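Local coordinates for oxidoreductase, short chain dehydrogenase/reductase family protein (Bifidobacterium adolescentis L2-32, PDB 6OW4), which acts as an NADH-dependent 20beta-hydroxysteroid dehydrogenase of the short-chain dehydrogenase/reductase family, probably interconverting keto and hydroxyl groups on steroids, at residues F[131-136]-F[145-150]; F[179-184]-F[198-203]. All coordinates share one frame; numbering follows the deposited sequence.

Interactions 1 and 2 lie with their centres about 11 Å apart and follow one another along the chain, both beside the cofactor pocket: interaction 1 borders NAD through Val131 near the adenine, and interaction 2 meets the nicotinamide ribose. Asp136 of interaction 1 joins them. Its carboxylate binds the first turn of the helix that carries Tyr200, with Asp136 OD1 2.7 Å from Ala199 N. Asp136 OD2 lies 3.0 Å from Tyr200 N. The loop 131-136 also borders the tyrosine ring, with Val131 O 3.4 Å from Tyr200 CD1, while the two helices pack through Ile149 CD1 and Thr203 CG2 at 3.4 Å. Both contacts reach the second subunit, through Trp145 and Asn198.

Interaction 1 (F[131-136]-F[145-150]); sequences VNVPGD and WTRTIN
Val133 packs one methyl against two side chains of the helix segment 145-150, in van der Waals contact with polar atoms. Its CG1 stands anti to the backbone N (chi1 -174°), which turns CG2 toward the helix, 3.2 Å from Thr148 OG1 and 3.6 Å from Arg147 NH1. The methyl meets the guanidinium at its edge, near the plane. Arg147, stretched from CG to NE, brings NH1 over to the two valines, with its CG 4.1 Å from Val133 CG2, while the residue as a whole stays exposed. Val131 adds a looser touch, CG2 to Arg147 NH1 at 4.3 Å.

No direct hydrogen bond crosses the contact; a water supplies the polar link. It receives Val133 N at 2.9 Å and can donate to Asn132 OD1 at 2.9 Å, to Asp136 OD2, and to Thr148 OG1 at 3.2 Å. With two protons for three acceptors, the water must share them, and the threonine is probably the weaker partner. Thr148 OG1 is also bonded to Val144 O one turn earlier, a pairing that suits a small hydroxyl buried on a helix.

The segment 131-136 follows strand 124-127 and the Asn-Ala-Gly that comes after it, and Val131 approaches NAD; folding this loop back on helix 142-170 belongs to the Rossmann-type strand-loop-helix architecture of short-chain dehydrogenases, beside the cofactor pocket.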
loop_
_atom_site.group_PDB
_atom_site.type_symbol
_atom_site.label_atom_id
_atom_site.label_comp_id
_atom_site.label_asym_id
_atom_site.label_seq_id
_atom_site.Cartn_x
_atom_site.Cartn_y
_atom_site.Cartn_z
ATOM N N VAL F 131 -0.355 22.019 -10.301
ATOM C CA VAL F 131 -1.490 22.531 -11.125
ATOM C C VAL F 131 -2.351 21.349 -11.584
ATOM O O VAL F 131 -1.788 20.265 -11.826
ATOM C CB VAL F 131 -0.973 23.355 -12.322
ATOM C CG1 VAL F 131 -0.347 22.478 -13.395
ATOM C CG2 VAL F 131 -2.057 24.234 -12.921
ATOM N N ASN F 132 -3.665 21.563 -11.688
ATOM C CA ASN F 132 -4.624 20.636 -12.347
ATOM C C ASN F 132 -5.114 21.315 -13.631
ATOM O O ASN F 132 -5.707 22.407 -13.533
ATOM C CB ASN F 132 -5.775 20.246 -11.414
ATOM C CG ASN F 132 -6.466 18.956 -11.814
ATOM O OD1 ASN F 132 -6.169 18.371 -12.856
ATOM N ND2 ASN F 132 -7.391 18.500 -10.985
ATOM N N VAL F 133 -4.847 20.699 -14.785
ATOM C CA VAL F 133 -5.142 21.256 -16.139
ATOM C C VAL F 133 -6.527 20.773 -16.565
ATOM O O VAL F 133 -6.843 19.597 -16.405
ATOM C CB VAL F 133 -4.058 20.844 -17.153
ATOM C CG1 VAL F 133 -4.257 21.517 -18.503
ATOM C CG2 VAL F 133 -2.659 21.118 -16.617
ATOM N N PRO F 134 -7.405 21.661 -17.091
ATOM C CA PRO F 134 -8.707 21.241 -17.617
ATOM C C PRO F 134 -8.616 20.208 -18.754
ATOM O O PRO F 134 -7.676 20.266 -19.523
ATOM C CB PRO F 134 -9.318 22.548 -18.145
ATOM C CG PRO F 134 -8.632 23.628 -17.342
ATOM C CD PRO F 134 -7.220 23.120 -17.153
ATOM N N GLY F 135 -9.597 19.302 -18.827
ATOM C CA GLY F 135 -9.664 18.206 -19.815
ATOM C C GLY F 135 -8.694 17.079 -19.495
ATOM O O GLY F 135 -8.242 16.410 -20.442
ATOM N N ASP F 136 -8.400 16.860 -18.208
ATOM C CA ASP F 136 -7.415 15.859 -17.714
ATOM C C ASP F 136 -8.148 14.540 -17.440
ATOM O O ASP F 136 -8.066 14.038 -16.306
ATOM C CB ASP F 136 -6.674 16.386 -16.480
ATOM C CG ASP F 136 -5.549 15.494 -15.981
ATOM O OD1 ASP F 136 -5.166 14.563 -16.716
ATOM O OD2 ASP F 136 -5.063 15.737 -14.856
ATOM N N TRP F 145 -1.514 16.508 -21.153
ATOM C CA TRP F 145 -0.639 15.502 -20.495
ATOM C C TRP F 145 0.717 16.135 -20.166
ATOM O O TRP F 145 1.060 16.191 -18.973
ATOM C CB TRP F 145 -0.475 14.244 -21.357
ATOM C CG TRP F 145 0.339 13.187 -20.675
ATOM C CD1 TRP F 145 1.686 12.994 -20.774
ATOM C CD2 TRP F 145 -0.139 12.205 -19.737
ATOM N NE1 TRP F 145 2.075 11.950 -19.980
ATOM C CE2 TRP F 145 0.979 11.446 -19.331
ATOM C CE3 TRP F 145 -1.397 11.885 -19.210
ATOM C CZ2 TRP F 145 0.872 10.390 -18.427
ATOM C CZ3 TRP F 145 -1.500 10.842 -18.316
ATOM C CH2 TRP F 145 -0.379 10.104 -17.934
ATOM N N THR F 146 1.442 16.608 -21.185
ATOM C CA THR F 146 2.845 17.099 -21.077
ATOM C C THR F 146 2.895 18.353 -20.194
ATOM O O THR F 146 3.873 18.491 -19.434
ATOM C CB THR F 146 3.460 17.335 -22.461
ATOM O OG1 THR F 146 2.636 18.244 -23.192
ATOM C CG2 THR F 146 3.628 16.054 -23.248
ATOM N N ARG F 147 1.884 19.222 -20.277
ATOM C CA ARG F 147 1.792 20.458 -19.453
ATOM C C ARG F 147 1.805 20.078 -17.967
ATOM O O ARG F 147 2.534 20.740 -17.203
ATOM C CB ARG F 147 0.539 21.263 -19.812
ATOM C CG ARG F 147 0.381 22.552 -19.020
ATOM C CD ARG F 147 -0.588 23.524 -19.664
ATOM N NE ARG F 147 -0.415 24.862 -19.115
ATOM C CZ ARG F 147 -0.950 25.304 -17.978
ATOM N NH1 ARG F 147 -1.722 24.521 -17.244
ATOM N NH2 ARG F 147 -0.712 26.543 -17.580
ATOM N N THR F 148 1.040 19.046 -17.587
ATOM C CA THR F 148 0.914 18.526 -16.197
ATOM C C THR F 148 2.234 17.872 -15.760
ATOM O O THR F 148 2.694 18.169 -14.637
ATOM C CB THR F 148 -0.251 17.534 -16.080
ATOM O OG1 THR F 148 -1.403 18.133 -16.673
ATOM C CG2 THR F 148 -0.559 17.143 -14.650
ATOM N N ILE F 149 2.807 17.013 -16.609
ATOM C CA ILE F 149 4.083 16.280 -16.342
ATOM C C ILE F 149 5.208 17.309 -16.161
ATOM O O ILE F 149 5.981 17.179 -15.196
ATOM C CB ILE F 149 4.411 15.276 -17.471
ATOM C CG1 ILE F 149 3.260 14.306 -17.769
ATOM C CG2 ILE F 149 5.706 14.532 -17.176
ATOM C CD1 ILE F 149 2.504 13.811 -16.561
ATOM N N ASN F 150 5.289 18.294 -17.058
ATOM C CA ASN F 150 6.375 19.309 -17.086
ATOM C C ASN F 150 6.332 20.147 -15.803
ATOM O O ASN F 150 7.413 20.447 -15.260
ATOM C CB ASN F 150 6.295 20.188 -18.337
ATOM C CG ASN F 150 6.706 19.456 -19.596
ATOM O OD1 ASN F 150 7.324 18.394 -19.534
ATOM N ND2 ASN F 150 6.367 20.016 -20.745
HETATM O O HOH W 1 -3.883 17.976 -14.585
#

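Interaction 2 (F[179-184]-F[198-203]). Unlike the reference sequence in segment 179-184: Ala181 (reference Ser). With NAD (nicotinamide-adenine-dinucleotide), chain N.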
loop_
_atom_site.group_PDB
_atom_site.type_symbol
_atom_site.label_atom_id
_atom_site.label_comp_id
_atom_site.label_asym_id
_atom_site.label_seq_id
_atom_site.Cartn_x
_atom_site.Cartn_y
_atom_site.Cartn_z
ATOM N N THR F 179 4.421 18.049 -1.741
ATOM C CA THR F 179 2.936 17.994 -1.776
ATOM C C THR F 179 2.513 16.991 -2.855
ATOM O O THR F 179 2.727 17.280 -4.048
ATOM C CB THR F 179 2.315 19.377 -2.004
ATOM O OG1 THR F 179 2.874 20.286 -1.057
ATOM C CG2 THR F 179 0.809 19.370 -1.857
ATOM N N ALA F 180 1.969 15.844 -2.440
ATOM C CA ALA F 180 1.346 14.828 -3.319
ATOM C C ALA F 180 -0.161 15.111 -3.383
ATOM O O ALA F 180 -0.530 16.302 -3.397
ATOM C CB ALA F 180 1.659 13.441 -2.810
ATOM N N ALA F 181 -0.989 14.064 -3.441
ATOM C CA ALA F 181 -2.467 14.136 -3.370
ATOM C C ALA F 181 -3.039 12.720 -3.260
ATOM O O ALA F 181 -2.280 11.751 -3.486
ATOM C CB ALA F 181 -3.023 14.849 -4.579
ATOM N N LEU F 182 -4.330 12.614 -2.933
ATOM C CA LEU F 182 -5.082 11.330 -2.912
ATOM C C LEU F 182 -5.346 10.863 -4.346
ATOM O O LEU F 182 -5.579 9.653 -4.528
ATOM C CB LEU F 182 -6.395 11.511 -2.146
ATOM C CG LEU F 182 -6.295 11.373 -0.629
ATOM C CD1 LEU F 182 -7.629 11.708 0.006
ATOM C CD2 LEU F 182 -5.849 9.972 -0.224
ATOM N N SER F 183 -5.315 11.788 -5.315
ATOM C CA SER F 183 -5.316 11.506 -6.775
ATOM C C SER F 183 -4.131 10.595 -7.122
ATOM O O SER F 183 -4.258 9.801 -8.075
ATOM C CB SER F 183 -5.284 12.782 -7.573
ATOM O OG SER F 183 -6.310 13.666 -7.148
ATOM N N GLY F 184 -3.028 10.720 -6.371
ATOM C CA GLY F 184 -1.825 9.869 -6.463
ATOM C C GLY F 184 -2.046 8.476 -5.891
ATOM O O GLY F 184 -1.245 7.583 -6.217
ATOM N N ASN F 198 -6.338 12.420 -14.402
ATOM C CA ASN F 198 -5.606 11.323 -15.095
ATOM C C ASN F 198 -4.095 11.572 -14.994
ATOM O O ASN F 198 -3.409 10.780 -14.322
ATOM C CB ASN F 198 -6.059 11.186 -16.552
ATOM C CG ASN F 198 -5.374 10.057 -17.295
ATOM O OD1 ASN F 198 -4.560 9.333 -16.730
ATOM N ND2 ASN F 198 -5.704 9.897 -18.567
ATOM N N ALA F 199 -3.600 12.621 -15.657
ATOM C CA ALA F 199 -2.181 13.044 -15.642
ATOM C C ALA F 199 -1.817 13.565 -14.250
ATOM O O ALA F 199 -0.703 13.274 -13.788
ATOM C CB ALA F 199 -1.936 14.093 -16.697
ATOM N N TYR F 200 -2.724 14.311 -13.616
ATOM C CA TYR F 200 -2.519 14.946 -12.288
ATOM C C TYR F 200 -2.130 13.882 -11.259
ATOM O O TYR F 200 -1.091 14.045 -10.598
ATOM C CB TYR F 200 -3.775 15.685 -11.827
ATOM C CG TYR F 200 -3.641 16.313 -10.464
ATOM C CD1 TYR F 200 -2.927 17.488 -10.291
ATOM C CD2 TYR F 200 -4.211 15.727 -9.346
ATOM C CE1 TYR F 200 -2.788 18.071 -9.042
ATOM C CE2 TYR F 200 -4.085 16.298 -8.090
ATOM C CZ TYR F 200 -3.371 17.474 -7.938
ATOM O OH TYR F 200 -3.247 18.040 -6.706
ATOM N N GLY F 201 -2.953 12.837 -11.133
ATOM C CA GLY F 201 -2.723 11.699 -10.224
ATOM C C GLY F 201 -1.394 11.021 -10.503
ATOM O O GLY F 201 -0.649 10.763 -9.539
ATOM N N ALA F 202 -1.103 10.754 -11.779
ATOM C CA ALA F 202 0.144 10.108 -12.251
ATOM C C ALA F 202 1.364 10.852 -11.690
ATOM O O ALA F 202 2.262 10.179 -11.153
ATOM C CB ALA F 202 0.169 10.061 -13.759
ATOM N N THR F 203 1.385 12.184 -11.789
ATOM C CA THR F 203 2.521 13.039 -11.349
ATOM C C THR F 203 2.676 12.943 -9.827
ATOM O O THR F 203 3.819 12.797 -9.362
ATOM C CB THR F 203 2.355 14.496 -11.804
ATOM O OG1 THR F 203 1.129 15.004 -11.277
ATOM C CG2 THR F 203 2.376 14.644 -13.311
HETATM P PA NAD N . -3.037 26.811 -5.796
HETATM O O1A NAD N . -3.353 26.650 -7.247
HETATM O O2A NAD N . -3.289 28.264 -5.366
HETATM O O5B NAD N . -1.520 26.446 -5.486
HETATM C C5B NAD N . -0.631 26.069 -6.537
HETATM C C4B NAD N . 0.501 27.133 -6.606
HETATM O O4B NAD N . 1.651 26.530 -7.481
HETATM C C3B NAD N . 0.125 28.211 -7.156
HETATM O O3B NAD N . 0.446 29.391 -6.336
HETATM C C2B NAD N . 0.941 28.321 -8.601
HETATM O O2B NAD N . 1.219 29.716 -8.916
HETATM C C1B NAD N . 2.018 27.661 -8.447
HETATM N N9A NAD N . 2.449 27.093 -9.765
HETATM C C8A NAD N . 1.915 26.329 -10.746
HETATM N N7A NAD N . 2.849 26.177 -11.718
HETATM C C5A NAD N . 3.955 26.848 -11.338
HETATM C C6A NAD N . 5.197 27.014 -11.968
HETATM N N6A NAD N . 5.788 26.582 -13.192
HETATM N N1A NAD N . 6.164 27.748 -11.368
HETATM C C2A NAD N . 5.934 28.331 -10.145
HETATM N N3A NAD N . 4.704 28.167 -9.519
HETATM C C4A NAD N . 3.721 27.423 -10.126
HETATM O O3 NAD N . -4.010 25.804 -4.930
HETATM P PN NAD N . -3.494 24.899 -3.700
HETATM O O1N NAD N . -4.679 24.196 -3.101
HETATM O O2N NAD N . -2.837 25.799 -2.652
HETATM O O5D NAD N . -2.474 23.803 -4.251
HETATM C C5D NAD N . -1.152 23.709 -3.742
HETATM C C4D NAD N . -0.612 22.273 -3.977
HETATM O O4D NAD N . -1.336 21.417 -3.310
HETATM C C3D NAD N . -0.721 21.885 -5.440
HETATM O O3D NAD N . 0.429 21.258 -5.841
HETATM C C2D NAD N . -1.930 20.903 -5.489
HETATM O O2D NAD N . -1.740 19.992 -6.651
HETATM C C1D NAD N . -1.878 20.300 -4.351
HETATM N N1N NAD N . -3.165 19.791 -3.863
HETATM C C2N NAD N . -4.168 20.663 -3.460
HETATM C C3N NAD N . -5.394 20.164 -2.992
HETATM C C7N NAD N . -6.526 21.122 -2.548
HETATM O O7N NAD N . -7.687 20.773 -2.656
HETATM N N7N NAD N . -6.234 22.406 -2.011
HETATM C C4N NAD N . -5.600 18.799 -2.925
HETATM C C5N NAD N . -4.600 17.925 -3.320
HETATM C C6N NAD N . -3.377 18.431 -3.782
#
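Tyr200 OH hydrogen-bonds the nicotinamide ribose hydroxyl O2D of NAD at 2.5 Å, a very short separation in which either oxygen may be the donor. O2D lies at the edge of the tyrosine ring, near its plane. A first torsion of 178° swings the ring out from the helix toward the cofactor. A phenylalanine in its place would probably leave O2D without this partner and the ribose less firmly positioned.

The segment 179-184 flanks both ring and cofactor. Ser183 OG sits at the ring edge, 3.6 Å from Tyr200 CE2, its own hydrogen bond going to Asn188. Ala181, a serine in the reference sequence, puts its CB 3.7 Å from NAD C5N and 3.8 Å from Tyr200 OH. Thr179 CG2 approaches the ribose ring oxygen O4D at 3.3 Å.

Two glycines let the backbones close in. Ser183 O is 3.3 Å from Gly201 CA, and any beta carbon on Gly201 would clash with that carbonyl. In return Gly184 CA makes a CA-H...O contact with Gly201 O, 3.4 Å long and 147° at the hydrogen. One turn along the helix, Thr203 OG1 donates to Tyr200 O at 2.5 Å, tilted 28° from the carbonyl plane, and is also bonded to Asn152 ND2.

Tyr200 and Lys204 form the Tyr-x-x-x-Lys motif of short-chain dehydrogenases, and Lys204 NZ bonds both Thr179 O and NAD. In this family the motif tyrosine typically relays a proton to or from the substrate oxygen. Position 181 is probably where the family's catalytic serine sits; the deposited alanine, lacking a hydroxyl to help hold that oxygen, leaves tyrosine, lysine and cofactor in place without it.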